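Local atomic coordinates of cystathionine gamma-synthase (Xanthomonas oryzae pv. oryzae KACC 10331, PDB entry 6LD7), a protein that probably uses pyridoxal 5'-phosphate to make cystathionine in the methionine biosynthesis pathway, as a member of the trans-sulfuration enzyme family. Residues G89-V94 and L202-T207. The protein carries 1 engineered substitution. Numbering follows the deposited sequence.
Sequences GAINLV and LVLHST
Leu204 rises from the strand between Ile91 and Val94, and its forked end suits a place where two helix side chains must be met. Its CD2 lies 3.8 Å from Ile91 CG1, where the two side chains cross at about a right angle, and 4.0 Å from CG2 of Val94, approached on a slant. With chi1 67°, an uncommon setting for leucine, and chi2 76°, both methyls are brought against Ile91; CD1 meets Ile91 CG1 at 3.9 Å. The other branch of Val94, CG1, anti to the backbone N (chi1 173°), meets Leu202 CD1 tip to tip at 3.9 Å, so one valine serves two leucines. Ala90, one turn before Val94, turns its methyl toward the strand, CB lying 4.3 Å from His205 O; so short a side chain is consistent with the close approach of its CA, 6.7 Å from that of Leu204. No hydrogen bond crosses this buried interface. Helix and strand run nearly antiparallel, at 153°, as helix 87-98 packs on the large sheet of this PLP-dependent fold. Ser206 OG hydrogen-bonds phosphate oxygen OP1 of the pyridoxal-phosphate-modified lysine at position 209. Val222 of neighbouring antiparallel strand 220-224 also touches Ala90 and Val94, helix 113-124 flanks Ile91, and helix 227-240 borders Leu202.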
# COMPACT_ATOMS: atom_id res chain seq x y z
N GLY C 89 -15.67 -7.88 14.67
CA GLY C 89 -15.79 -6.54 15.24
C GLY C 89 -17.11 -5.91 14.92
O GLY C 89 -17.62 -5.16 15.72
N ALA C 90 -17.65 -6.19 13.74
CA ALA C 90 -18.99 -5.73 13.36
C ALA C 90 -20.06 -6.35 14.28
O ALA C 90 -20.91 -5.61 14.72
CB ALA C 90 -19.26 -6.05 11.89
N ILE C 91 -19.97 -7.62 14.57
CA ILE C 91 -20.85 -8.31 15.53
C ILE C 91 -20.66 -7.72 16.93
O ILE C 91 -21.66 -7.30 17.56
CB ILE C 91 -20.63 -9.83 15.48
CG1 ILE C 91 -21.06 -10.30 14.10
CG2 ILE C 91 -21.45 -10.51 16.58
CD1 ILE C 91 -20.64 -11.68 13.78
N ASN C 92 -19.40 -7.56 17.34
CA ASN C 92 -19.04 -6.91 18.62
C ASN C 92 -19.69 -5.52 18.71
O ASN C 92 -20.33 -5.19 19.76
CB ASN C 92 -17.51 -6.89 18.74
CG ASN C 92 -17.03 -6.29 20.05
OD1 ASN C 92 -17.79 -6.37 20.95
ND2 ASN C 92 -15.73 -6.06 20.24
N LEU C 93 -19.53 -4.69 17.67
CA LEU C 93 -20.14 -3.35 17.65
C LEU C 93 -21.67 -3.40 17.90
O LEU C 93 -22.22 -2.68 18.79
CB LEU C 93 -19.81 -2.76 16.30
CG LEU C 93 -20.50 -1.42 16.06
CD1 LEU C 93 -20.14 -0.41 17.13
CD2 LEU C 93 -20.19 -0.90 14.69
N VAL C 94 -22.40 -4.26 17.21
CA VAL C 94 -23.87 -4.35 17.40
C VAL C 94 -24.20 -4.77 18.84
O VAL C 94 -25.09 -4.17 19.37
CB VAL C 94 -24.49 -5.34 16.43
CG1 VAL C 94 -25.95 -5.54 16.75
CG2 VAL C 94 -24.23 -4.91 14.98
N LEU C 202 -30.84 -3.94 11.10
CA LEU C 202 -29.41 -3.92 10.86
C LEU C 202 -29.07 -5.03 9.92
O LEU C 202 -29.61 -6.17 10.06
CB LEU C 202 -28.66 -4.15 12.19
CG LEU C 202 -28.80 -3.05 13.23
CD1 LEU C 202 -28.50 -3.60 14.61
CD2 LEU C 202 -27.88 -1.90 12.89
N VAL C 203 -28.04 -4.80 9.14
CA VAL C 203 -27.44 -5.88 8.37
C VAL C 203 -25.93 -5.75 8.58
O VAL C 203 -25.39 -4.62 8.62
CB VAL C 203 -27.92 -5.84 6.90
CG1 VAL C 203 -27.56 -4.56 6.18
CG2 VAL C 203 -27.25 -6.96 6.16
N LEU C 204 -25.26 -6.86 8.67
CA LEU C 204 -23.79 -6.80 8.80
C LEU C 204 -23.08 -7.85 7.96
O LEU C 204 -23.73 -8.78 7.41
CB LEU C 204 -23.44 -6.90 10.28
CG LEU C 204 -23.74 -8.21 11.02
CD1 LEU C 204 -22.72 -9.30 10.67
CD2 LEU C 204 -23.64 -7.98 12.51
N HIS C 205 -21.81 -7.60 7.70
CA HIS C 205 -21.01 -8.45 6.79
C HIS C 205 -19.62 -8.62 7.39
O HIS C 205 -19.12 -7.63 7.92
CB HIS C 205 -20.82 -7.73 5.46
CG HIS C 205 -22.04 -7.57 4.64
ND1 HIS C 205 -22.40 -8.50 3.70
CD2 HIS C 205 -22.99 -6.57 4.61
CE1 HIS C 205 -23.58 -8.13 3.16
NE2 HIS C 205 -23.99 -6.98 3.78
N SER C 206 -18.97 -9.75 7.13
CA SER C 206 -17.51 -9.83 6.96
C SER C 206 -17.19 -9.43 5.52
O SER C 206 -17.49 -10.16 4.61
CB SER C 206 -17.10 -11.22 7.28
OG SER C 206 -15.76 -11.37 6.93
N THR C 207 -16.58 -8.27 5.32
CA THR C 207 -16.09 -7.83 4.02
C THR C 207 -14.89 -8.70 3.56
O THR C 207 -14.60 -8.66 2.40
CB THR C 207 -15.70 -6.36 4.05
OG1 THR C 207 -14.65 -6.14 5.00
CG2 THR C 207 -16.93 -5.56 4.39